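Local coordinates for reticulocyte binding protein (Streptococcus agalactiae COH1, PDB 3FAW) that probably hydrolyses alpha-1,6-glucosidic branch links in pullulan and related glucans as a secreted, cell-wall-bound pullulanase of group B Streptococcus, at residues Val318-Tyr323 with Asp347-Phe352; Val778-Ala783 with Pro805-Val810; Val38-Ala43 with Phe107-Asn112; Arg628-Asp633 with Lys654-Phe659. All coordinates share one frame; numbering follows the deposited sequence.

How the contacts relate
The four contacts sample four architectural settings in one chain. Contacts 1 and 2 are buried: the first joins two parts of the loop between strand 312-315 of the TIM barrel and helix 367-381, the second pairs an edge strand with its neighbour in the C-terminal sheet. Contacts 3 and 4 are only partly buried; contact 3 joins strands 40-47 and 108-111 of the N-terminal sheet, and contact 4, like contact 1, involves a loop following a barrel strand, 614-618. Contact 1 relies on backbone and side-chain hydrogen bonds, contact 2 on one antiparallel hydrogen-bonded pair and its valines, contact 3 on apolar side chains alone, contact 4 on aromatic faces plus two hydrogen bonds.

Contact 1. Residues Val318-Tyr323 with Asp347-Phe352; sequences VLSYFY and DPQSYF
Leu-319 lays its CD2 methyl against the backbone of the other segment, 3.4 Å from Tyr-351 O, while its CB rests on Ser-350 O. Beside it the contact turns polar. Ser-320 O takes two backbone donors from the same face of its carbonyl plane, Gln-349 N at 2.8 Å and Ser-350 N at 3.3 Å, and so holds two successive peptides. The side chains of the first pair repeat the link: Gln-349, with CG anti to the backbone N (chi1 -180°) and the chain extended beyond it, carries its amide across the facing segment, where NE2 gives a hydrogen bond of 3.0 Å to Ser-320 OG, close to the amide plane. The other amide atom, OE1, approaches Phe-322 CD1 at 3.7 Å, the ring and amide planes 67° apart; it also accepts from Ala-239 N, which fixes the rotation of the group. Further along, Phe-322 N donates to Asp-347 O over 2.8 Å, and Tyr-321 CA adds a CA-H...O contact to the same oxygen. Asp-347 sets its carboxylate at the edge of the Tyr-323 ring, with OD2 3.6 Å from CD1 and the two planes 83° apart; Asn-343 binds OD2 from outside. Tyr-321 and Pro-348 form a single beta bridge. Both segments belong to the long excursion that follows strand 312-315 of the alpha-amylase-type TIM barrel and precedes helix 367-381, and helix 432-449 packs against Leu-319, Tyr-351 and Phe-352.

Contact 2. Residues Val778-Ala783 with Pro805-Val810; sequences VDADQA and PLTAIV
Val-778 CB meets Val-810 CB at 3.6 Å, where an edge strand joins its neighbour in the antiparallel sheet of the C-terminal domain. Moving outward, Val-778 CG2 touches Val-810 CG2 at 3.7 Å; CG1, anti to the backbone N (chi1 178°), turns instead toward Ala-808 O. The two branched side chains lie on one face of the sheet, where Tyr-693 and Leu-700 of helix 685-703 also touch Val-778. The backbones of Val-778 and Val-810 form an antiparallel hydrogen-bonded pair: Val-810 N donates to Val-778 O over 3.0 Å, whereas the return bond from Val-778 N to Val-810 O is weak at 3.3 Å. Val-778 O has a further neighbour in Ile-809 CA, a CA-H...O contact at 3.3 Å. Ile-809 sends its side chain from the other face of the strand, yet the bend at chi2 (-67°) brings CD1 back to within 3.8 Å of Asp-779 CA.

Past this pair the ladder ends. Asp-779 O and Ala-808 O are both acceptors and do not bond to each other; the former is taken up by Tyr-693 OH of helix 685-703. Contact resumes when Ala-780 CB meets Thr-807 CG2. The turn away from the strand is shaped by Asp-779, whose OD1 accepts two backbone bonds: Gln-782 N meets it nearly along the C-O direction, while Asp-781 N, in an Asx turn, reaches it from above the carboxylate plane at 2.8 Å.

Contact 3. Residues Val38-Ala43 with Phe107-Asn112; sequences VQLKDA and FNISYN
Leu-40 and Tyr-111 face each other through their beta carbons, 4.1 Å from CB to CB, and from there their side chains diverge. In Leu-40, CG anti to the backbone N (chi1 -175°) directs CD2 toward Ile-109, where the methyl lies 3.4 Å from Ile-109 O and 3.9 Å from Ile-109 CG2. Tyr-111 sends its ring the other way, to Val-38: CE2 comes within 3.9 Å of Val-38 CG1, the ring and the valine crossing at a slant. At the opposite end Ala-43 CB meets Ile-109 CG1 at 3.9 Å, so Ile-109 divides its branches between two partners, CG2 for Leu-40 and CG1 for Ala-43.

Strands 40-43 and 108-111 run antiparallel at 165°, but their axes stay 8.0 Å apart and no hydrogen bond joins them. They belong to the N-terminal mixed sheet, whose first and last strands also pair; strand 114-120 neighbours both, and its Val-116 touches Leu-40 and Ala-43. A classic beta bulge at Lys-41 and Asp-42, opposite Ser-54, interrupts the alternation, and Leu-40 and Ala-43 both direct their beta carbons toward strand 108-111. Phe-55 meets the Tyr-111 ring edge-to-face and also packs on Val-38 and Leu-40.

Contact 4. Residues Arg628-Asp633 with Lys654-Phe659; sequences RLLNPD and KEYPYF
The Phe-659 ring carries Arg-628 CG over one face, a CH-pi contact 3.8 Å from the ring centroid, and its CZ in turn lies over a face of the guanidinium, with the two planes 42° apart. A second ring, Tyr-656, takes Leu-630 CA over a face at 4.0 Å from the centroid and has Asn-631 O in plane at its edge, 3.4 Å from CE1. Leu-630 CD2 touches Tyr-656 CD2 at 3.4 Å. Arg-628 runs alongside Phe-659 but crosses Tyr-656, guanidinium and ring planes 87° apart. The bend at chi3 (-76°) brings NH1 to Tyr-656 O, a hydrogen bond of 3.2 Å made from above the carbonyl plane; NH2, the other terminal nitrogen, has a long, weak ion pair with Asp-589 OD1.

The backbones meet where Leu-629 N donates to Tyr-658 O at 2.9 Å. One water then spans the pair, donating to Leu-629 O and accepting from Tyr-658 N. Leu-629 and Leu-630 each centre an inverse gamma turn closed by a weak backbone bond. Arg-628 and Phe-659 form a single beta bridge, by which a loop following barrel strand 614-618 joins the two-stranded antiparallel sheet of 647-649 and 658-660.

Contact 1. Residues Val318-Tyr323 with Asp347-Phe352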
# COMPACT_ATOMS: atom_id res chain seq x y z
N VAL A 318 1.85 -9.16 -1.13
CA VAL A 318 2.33 -10.53 -1.29
C VAL A 318 2.87 -11.10 0.03
O VAL A 318 3.13 -12.30 0.13
CB VAL A 318 3.42 -10.64 -2.40
CG1 VAL A 318 2.87 -10.18 -3.75
CG2 VAL A 318 4.67 -9.86 -2.04
N LEU A 319 3.04 -10.25 1.05
CA LEU A 319 3.40 -10.73 2.39
C LEU A 319 2.21 -11.42 3.05
O LEU A 319 1.06 -11.17 2.68
CB LEU A 319 3.94 -9.60 3.26
CG LEU A 319 5.33 -9.13 2.79
CD1 LEU A 319 5.51 -7.66 3.06
CD2 LEU A 319 6.45 -9.94 3.43
N SER A 320 2.49 -12.29 4.02
CA SER A 320 1.47 -13.15 4.61
C SER A 320 0.32 -12.36 5.19
O SER A 320 0.52 -11.45 5.99
CB SER A 320 2.06 -14.05 5.70
OG SER A 320 1.04 -14.81 6.33
N TYR A 321 -0.89 -12.71 4.76
CA TYR A 321 -2.12 -12.15 5.33
C TYR A 321 -2.96 -13.25 5.97
O TYR A 321 -2.82 -14.43 5.63
CB TYR A 321 -2.93 -11.36 4.29
CG TYR A 321 -3.20 -12.07 2.97
CD1 TYR A 321 -4.33 -12.86 2.80
CD2 TYR A 321 -2.34 -11.90 1.89
CE1 TYR A 321 -4.60 -13.49 1.59
CE2 TYR A 321 -2.60 -12.52 0.66
CZ TYR A 321 -3.73 -13.32 0.52
OH TYR A 321 -3.99 -13.94 -0.68
N PHE A 322 -3.83 -12.85 6.90
CA PHE A 322 -4.41 -13.77 7.88
C PHE A 322 -5.65 -14.52 7.39
O PHE A 322 -5.70 -15.76 7.46
CB PHE A 322 -4.75 -12.99 9.16
CG PHE A 322 -5.17 -13.86 10.33
CD1 PHE A 322 -4.22 -14.35 11.22
CD2 PHE A 322 -6.51 -14.17 10.53
CE1 PHE A 322 -4.61 -15.15 12.30
CE2 PHE A 322 -6.91 -14.96 11.61
CZ PHE A 322 -5.95 -15.45 12.49
N TYR A 323 -6.65 -13.80 6.90
CA TYR A 323 -7.92 -14.42 6.52
C TYR A 323 -7.83 -15.09 5.15
O TYR A 323 -8.11 -14.48 4.12
CB TYR A 323 -9.05 -13.38 6.53
CG TYR A 323 -9.29 -12.78 7.89
CD1 TYR A 323 -8.98 -11.45 8.15
CD2 TYR A 323 -9.84 -13.54 8.93
CE1 TYR A 323 -9.21 -10.88 9.40
CE2 TYR A 323 -10.07 -12.98 10.19
CZ TYR A 323 -9.75 -11.65 10.41
OH TYR A 323 -9.97 -11.07 11.64
N ASP A 347 -4.77 -7.67 5.52
CA ASP A 347 -4.92 -8.25 6.86
C ASP A 347 -3.58 -8.86 7.28
O ASP A 347 -3.44 -10.08 7.37
CB ASP A 347 -6.01 -9.33 6.84
CG ASP A 347 -7.32 -8.83 6.26
OD1 ASP A 347 -7.82 -7.79 6.73
OD2 ASP A 347 -7.85 -9.48 5.34
N PRO A 348 -2.57 -8.00 7.55
CA PRO A 348 -1.19 -8.47 7.72
C PRO A 348 -0.94 -9.44 8.87
O PRO A 348 -1.32 -9.18 10.02
CB PRO A 348 -0.42 -7.16 7.93
CG PRO A 348 -1.26 -6.14 7.27
CD PRO A 348 -2.63 -6.54 7.67
N GLN A 349 -0.28 -10.55 8.54
CA GLN A 349 0.21 -11.50 9.53
C GLN A 349 1.73 -11.41 9.71
O GLN A 349 2.23 -11.47 10.84
CB GLN A 349 -0.20 -12.92 9.13
CG GLN A 349 0.25 -13.98 10.10
CD GLN A 349 -0.40 -15.32 9.85
OE1 GLN A 349 -0.87 -15.95 10.91
NE2 GLN A 349 -0.49 -15.78 8.71
N SER A 350 2.46 -11.27 8.60
CA SER A 350 3.92 -11.13 8.65
C SER A 350 4.39 -9.99 7.74
O SER A 350 3.74 -9.66 6.75
CB SER A 350 4.62 -12.43 8.25
OG SER A 350 6.03 -12.34 8.39
N TYR A 351 5.52 -9.39 8.11
CA TYR A 351 6.14 -8.31 7.33
C TYR A 351 7.42 -8.76 6.61
O TYR A 351 7.98 -8.00 5.82
CB TYR A 351 6.40 -7.09 8.22
CG TYR A 351 5.13 -6.42 8.69
CD1 TYR A 351 4.18 -5.98 7.77
CD2 TYR A 351 4.86 -6.24 10.04
CE1 TYR A 351 3.01 -5.37 8.18
CE2 TYR A 351 3.68 -5.63 10.47
CZ TYR A 351 2.76 -5.20 9.53
OH TYR A 351 1.58 -4.60 9.92
N PHE A 352 7.86 -9.99 6.89
CA PHE A 352 9.02 -10.60 6.24
C PHE A 352 8.64 -11.84 5.43
O PHE A 352 9.20 -12.07 4.35
CB PHE A 352 10.05 -11.05 7.29
CG PHE A 352 10.73 -9.93 8.01
CD1 PHE A 352 11.99 -9.51 7.62
CD2 PHE A 352 10.13 -9.32 9.10
CE1 PHE A 352 12.64 -8.48 8.30
CE2 PHE A 352 10.77 -8.29 9.78
CZ PHE A 352 12.02 -7.88 9.38

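Contact 2. Residues Val778-Ala783 with Pro805-Val810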
# COMPACT_ATOMS: atom_id res chain seq x y z
N VAL A 778 -1.97 12.15 -31.85
CA VAL A 778 -3.12 11.52 -31.18
C VAL A 778 -4.40 12.11 -31.74
O VAL A 778 -4.54 13.33 -31.84
CB VAL A 778 -3.08 11.73 -29.64
CG1 VAL A 778 -4.31 11.11 -28.98
CG2 VAL A 778 -1.82 11.15 -29.05
N ASP A 779 -5.33 11.25 -32.13
CA ASP A 779 -6.65 11.69 -32.60
C ASP A 779 -7.75 10.87 -31.91
O ASP A 779 -7.50 10.25 -30.88
CB ASP A 779 -6.73 11.67 -34.14
CG ASP A 779 -6.87 10.28 -34.72
OD1 ASP A 779 -6.80 9.28 -33.98
OD2 ASP A 779 -7.07 10.19 -35.96
N ALA A 780 -8.95 10.87 -32.48
CA ALA A 780 -10.09 10.15 -31.89
C ALA A 780 -9.94 8.62 -31.93
O ALA A 780 -10.52 7.92 -31.09
CB ALA A 780 -11.38 10.57 -32.57
N ASP A 781 -9.16 8.12 -32.89
CA ASP A 781 -9.04 6.67 -33.12
C ASP A 781 -7.75 6.04 -32.60
O ASP A 781 -7.75 4.86 -32.20
CB ASP A 781 -9.15 6.37 -34.61
CG ASP A 781 -10.53 6.63 -35.17
OD1 ASP A 781 -11.53 6.47 -34.42
OD2 ASP A 781 -10.63 6.98 -36.36
N GLN A 782 -6.66 6.79 -32.62
CA GLN A 782 -5.35 6.22 -32.32
C GLN A 782 -4.43 7.18 -31.59
O GLN A 782 -4.59 8.40 -31.66
CB GLN A 782 -4.67 5.74 -33.62
CG GLN A 782 -4.35 6.85 -34.61
CD GLN A 782 -3.90 6.31 -35.96
OE1 GLN A 782 -4.66 6.32 -36.93
NE2 GLN A 782 -2.66 5.84 -36.02
N ALA A 783 -3.45 6.60 -30.91
CA ALA A 783 -2.46 7.35 -30.15
C ALA A 783 -1.07 6.77 -30.39
O ALA A 783 -0.92 5.56 -30.60
CB ALA A 783 -2.81 7.30 -28.68
N PRO A 805 -16.92 16.21 -30.30
CA PRO A 805 -17.22 15.87 -28.90
C PRO A 805 -16.51 14.60 -28.42
O PRO A 805 -16.27 13.69 -29.21
CB PRO A 805 -18.74 15.66 -28.91
CG PRO A 805 -19.11 15.45 -30.33
CD PRO A 805 -18.12 16.22 -31.14
N LEU A 806 -16.17 14.57 -27.13
CA LEU A 806 -15.50 13.42 -26.51
C LEU A 806 -14.27 12.95 -27.30
O LEU A 806 -14.11 11.75 -27.57
CB LEU A 806 -16.50 12.27 -26.33
CG LEU A 806 -17.79 12.63 -25.59
CD1 LEU A 806 -18.59 11.38 -25.28
CD2 LEU A 806 -17.50 13.41 -24.31
N THR A 807 -13.40 13.90 -27.65
CA THR A 807 -12.22 13.62 -28.48
C THR A 807 -10.97 14.28 -27.88
O THR A 807 -11.03 15.42 -27.40
CB THR A 807 -12.42 14.14 -29.92
OG1 THR A 807 -13.58 13.51 -30.50
CG2 THR A 807 -11.20 13.85 -30.79
N ALA A 808 -9.86 13.55 -27.92
CA ALA A 808 -8.56 14.08 -27.51
C ALA A 808 -7.66 14.22 -28.73
O ALA A 808 -7.55 13.29 -29.53
CB ALA A 808 -7.91 13.16 -26.47
N ILE A 809 -7.02 15.38 -28.87
CA ILE A 809 -6.07 15.62 -29.96
C ILE A 809 -4.72 16.07 -29.41
O ILE A 809 -4.65 16.97 -28.58
CB ILE A 809 -6.58 16.71 -30.95
CG1 ILE A 809 -8.01 16.41 -31.43
CG2 ILE A 809 -5.65 16.79 -32.15
CD1 ILE A 809 -8.13 15.17 -32.28
N VAL A 810 -3.64 15.44 -29.87
CA VAL A 810 -2.29 15.89 -29.54
C VAL A 810 -1.53 16.25 -30.82
O VAL A 810 -1.47 15.44 -31.75
CB VAL A 810 -1.48 14.85 -28.73
CG1 VAL A 810 -0.07 15.38 -28.45
CG2 VAL A 810 -2.18 14.51 -27.43

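Contact 3. Residues Val38-Ala43 with Phe107-Asn112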
# COMPACT_ATOMS: atom_id res chain seq x y z
N VAL A 38 -9.15 12.01 46.73
CA VAL A 38 -7.84 11.73 46.14
C VAL A 38 -7.54 10.23 46.23
O VAL A 38 -7.43 9.69 47.33
CB VAL A 38 -6.72 12.53 46.85
CG1 VAL A 38 -5.35 12.17 46.28
CG2 VAL A 38 -6.98 14.03 46.72
N GLN A 39 -7.42 9.58 45.07
CA GLN A 39 -7.13 8.15 45.00
C GLN A 39 -6.17 7.82 43.85
O GLN A 39 -6.30 8.36 42.75
CB GLN A 39 -8.42 7.34 44.82
CG GLN A 39 -9.43 7.51 45.95
CD GLN A 39 -10.68 6.66 45.76
OE1 GLN A 39 -10.86 6.01 44.73
NE2 GLN A 39 -11.54 6.65 46.77
N LEU A 40 -5.22 6.93 44.13
CA LEU A 40 -4.23 6.48 43.14
C LEU A 40 -4.87 5.56 42.10
O LEU A 40 -5.61 4.64 42.45
CB LEU A 40 -3.09 5.75 43.87
CG LEU A 40 -1.86 5.27 43.08
CD1 LEU A 40 -1.07 6.44 42.51
CD2 LEU A 40 -0.98 4.41 43.99
N LYS A 41 -4.58 5.81 40.82
CA LYS A 41 -5.17 5.05 39.71
C LYS A 41 -4.17 4.09 39.07
O LYS A 41 -4.44 2.90 38.91
CB LYS A 41 -5.70 6.01 38.63
CG LYS A 41 -6.88 6.86 39.06
CD LYS A 41 -7.29 7.86 37.98
CE LYS A 41 -8.12 7.22 36.87
NZ LYS A 41 -9.52 6.93 37.31
N ASP A 42 -3.01 4.62 38.68
CA ASP A 42 -1.96 3.83 38.04
C ASP A 42 -0.61 4.55 38.15
O ASP A 42 -0.52 5.63 38.73
CB ASP A 42 -2.32 3.56 36.58
CG ASP A 42 -2.57 4.83 35.78
OD1 ASP A 42 -1.59 5.53 35.42
OD2 ASP A 42 -3.76 5.14 35.51
N ALA A 43 0.43 3.93 37.61
CA ALA A 43 1.77 4.49 37.65
C ALA A 43 2.66 3.91 36.56
O ALA A 43 2.51 2.75 36.17
CB ALA A 43 2.39 4.26 39.02
N PHE A 107 8.01 -1.58 40.64
CA PHE A 107 7.76 -0.97 41.93
C PHE A 107 6.27 -0.91 42.27
O PHE A 107 5.42 -0.81 41.39
CB PHE A 107 8.42 0.41 41.99
CG PHE A 107 9.92 0.35 41.82
CD1 PHE A 107 10.74 0.16 42.92
CD2 PHE A 107 10.49 0.41 40.56
CE1 PHE A 107 12.12 0.07 42.77
CE2 PHE A 107 11.86 0.32 40.40
CZ PHE A 107 12.67 0.14 41.51
N ASN A 108 5.96 -1.03 43.56
CA ASN A 108 4.60 -0.88 44.05
C ASN A 108 4.41 0.51 44.64
O ASN A 108 5.12 0.90 45.57
CB ASN A 108 4.28 -1.93 45.12
CG ASN A 108 2.81 -1.93 45.51
OD1 ASN A 108 1.96 -2.41 44.77
ND2 ASN A 108 2.51 -1.40 46.70
N ILE A 109 3.47 1.27 44.08
CA ILE A 109 3.11 2.58 44.61
C ILE A 109 1.83 2.42 45.41
O ILE A 109 0.88 1.78 44.94
CB ILE A 109 2.90 3.62 43.48
CG1 ILE A 109 4.02 3.52 42.43
CG2 ILE A 109 2.85 5.02 44.06
CD1 ILE A 109 5.43 3.61 42.99
N SER A 110 1.79 2.98 46.62
CA SER A 110 0.62 2.84 47.49
C SER A 110 0.18 4.16 48.11
O SER A 110 1.00 5.02 48.42
CB SER A 110 0.88 1.80 48.59
OG SER A 110 1.94 2.19 49.44
N TYR A 111 -1.13 4.28 48.28
CA TYR A 111 -1.76 5.48 48.80
C TYR A 111 -3.17 5.14 49.27
O TYR A 111 -4.01 4.75 48.46
CB TYR A 111 -1.83 6.55 47.71
CG TYR A 111 -2.15 7.94 48.22
CD1 TYR A 111 -1.13 8.80 48.58
CD2 TYR A 111 -3.46 8.38 48.35
CE1 TYR A 111 -1.40 10.07 49.05
CE2 TYR A 111 -3.75 9.65 48.83
CZ TYR A 111 -2.71 10.49 49.18
OH TYR A 111 -2.98 11.76 49.65
N ASN A 112 -3.41 5.25 50.58
CA ASN A 112 -4.77 5.07 51.14
C ASN A 112 -5.48 3.76 50.78
O ASN A 112 -6.69 3.76 50.55
CB ASN A 112 -5.67 6.24 50.69
CG ASN A 112 -5.51 7.46 51.55
OD1 ASN A 112 -4.57 8.23 51.39
ND2 ASN A 112 -6.45 7.67 52.47

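Contact 4. Residues Arg628-Asp633 with Lys654-Phe659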
# COMPACT_ATOMS: atom_id res chain seq x y z
N ARG A 628 -19.06 -5.61 -12.55
CA ARG A 628 -20.51 -5.73 -12.54
C ARG A 628 -20.93 -7.05 -11.90
O ARG A 628 -20.32 -8.09 -12.17
CB ARG A 628 -21.08 -5.65 -13.97
CG ARG A 628 -22.59 -5.35 -14.02
CD ARG A 628 -23.26 -5.88 -15.28
NE ARG A 628 -22.99 -5.07 -16.47
CZ ARG A 628 -23.91 -4.46 -17.22
NH1 ARG A 628 -25.21 -4.53 -16.94
NH2 ARG A 628 -23.52 -3.76 -18.28
N LEU A 629 -21.96 -7.01 -11.06
CA LEU A 629 -22.44 -8.18 -10.34
C LEU A 629 -23.44 -8.96 -11.21
O LEU A 629 -24.65 -8.72 -11.17
CB LEU A 629 -23.09 -7.75 -9.02
CG LEU A 629 -23.45 -8.84 -7.99
CD1 LEU A 629 -22.20 -9.49 -7.42
CD2 LEU A 629 -24.30 -8.24 -6.88
N LEU A 630 -22.90 -9.88 -12.01
CA LEU A 630 -23.71 -10.74 -12.89
C LEU A 630 -24.27 -11.95 -12.13
O LEU A 630 -24.06 -13.10 -12.52
CB LEU A 630 -22.88 -11.22 -14.08
CG LEU A 630 -22.33 -10.15 -15.02
CD1 LEU A 630 -21.41 -10.77 -16.06
CD2 LEU A 630 -23.46 -9.39 -15.70
N ASN A 631 -25.00 -11.67 -11.05
CA ASN A 631 -25.64 -12.70 -10.23
C ASN A 631 -27.14 -12.69 -10.51
O ASN A 631 -27.77 -11.63 -10.41
CB ASN A 631 -25.37 -12.42 -8.75
CG ASN A 631 -25.81 -13.55 -7.84
OD1 ASN A 631 -26.99 -13.90 -7.78
ND2 ASN A 631 -24.85 -14.13 -7.12
N PRO A 632 -27.73 -13.86 -10.86
CA PRO A 632 -29.17 -13.97 -11.12
C PRO A 632 -30.07 -13.35 -10.04
O PRO A 632 -31.14 -12.83 -10.36
CB PRO A 632 -29.40 -15.48 -11.18
CG PRO A 632 -28.11 -16.04 -11.62
CD PRO A 632 -27.04 -15.15 -11.05
N ASP A 633 -29.64 -13.41 -8.78
CA ASP A 633 -30.41 -12.85 -7.68
C ASP A 633 -30.45 -11.32 -7.73
O ASP A 633 -31.31 -10.70 -7.10
CB ASP A 633 -29.85 -13.32 -6.33
CG ASP A 633 -29.93 -14.83 -6.15
OD1 ASP A 633 -30.88 -15.45 -6.68
OD2 ASP A 633 -29.05 -15.40 -5.48
N LYS A 654 -30.81 -1.97 -17.02
CA LYS A 654 -32.01 -2.81 -16.97
C LYS A 654 -31.72 -4.18 -16.35
O LYS A 654 -32.41 -4.60 -15.41
CB LYS A 654 -32.59 -3.00 -18.38
CG LYS A 654 -32.99 -1.70 -19.07
CD LYS A 654 -33.72 -1.97 -20.38
CE LYS A 654 -34.14 -0.69 -21.07
NZ LYS A 654 -32.97 0.08 -21.57
N GLU A 655 -30.72 -4.87 -16.90
CA GLU A 655 -30.31 -6.18 -16.39
C GLU A 655 -28.93 -6.10 -15.71
O GLU A 655 -27.97 -5.60 -16.29
CB GLU A 655 -30.32 -7.21 -17.53
CG GLU A 655 -31.74 -7.51 -18.04
CD GLU A 655 -31.80 -8.57 -19.14
OE1 GLU A 655 -30.75 -9.14 -19.50
OE2 GLU A 655 -32.91 -8.82 -19.65
N TYR A 656 -28.87 -6.60 -14.47
CA TYR A 656 -27.67 -6.56 -13.62
C TYR A 656 -27.17 -5.13 -13.35
O TYR A 656 -26.13 -4.73 -13.87
CB TYR A 656 -26.53 -7.39 -14.23
CG TYR A 656 -26.87 -8.84 -14.51
CD1 TYR A 656 -27.22 -9.71 -13.48
CD2 TYR A 656 -26.83 -9.34 -15.81
CE1 TYR A 656 -27.51 -11.04 -13.73
CE2 TYR A 656 -27.13 -10.67 -16.07
CZ TYR A 656 -27.47 -11.51 -15.04
OH TYR A 656 -27.76 -12.83 -15.30
N PRO A 657 -27.92 -4.36 -12.53
CA PRO A 657 -27.62 -2.94 -12.32
C PRO A 657 -26.56 -2.63 -11.25
O PRO A 657 -26.15 -1.47 -11.13
CB PRO A 657 -28.97 -2.38 -11.89
CG PRO A 657 -29.61 -3.50 -11.15
CD PRO A 657 -29.11 -4.78 -11.76
N TYR A 658 -26.13 -3.63 -10.48
CA TYR A 658 -25.19 -3.42 -9.37
C TYR A 658 -23.74 -3.64 -9.79
O TYR A 658 -23.41 -4.62 -10.46
CB TYR A 658 -25.54 -4.32 -8.19
CG TYR A 658 -26.87 -3.98 -7.53
CD1 TYR A 658 -26.97 -2.93 -6.63
CD2 TYR A 658 -28.02 -4.71 -7.81
CE1 TYR A 658 -28.18 -2.61 -6.01
CE2 TYR A 658 -29.24 -4.41 -7.21
CZ TYR A 658 -29.31 -3.35 -6.31
OH TYR A 658 -30.51 -3.04 -5.71
N PHE A 659 -22.87 -2.71 -9.38
CA PHE A 659 -21.44 -2.76 -9.66
C PHE A 659 -20.68 -2.66 -8.33
O PHE A 659 -21.04 -1.86 -7.47
CB PHE A 659 -21.02 -1.60 -10.58
CG PHE A 659 -21.69 -1.62 -11.94
CD1 PHE A 659 -20.96 -1.92 -13.08
CD2 PHE A 659 -23.04 -1.30 -12.08
CE1 PHE A 659 -21.57 -1.92 -14.33
CE2 PHE A 659 -23.65 -1.30 -13.32
CZ PHE A 659 -22.92 -1.61 -14.45
O HOH W 1 -26.39 -6.70 -10.52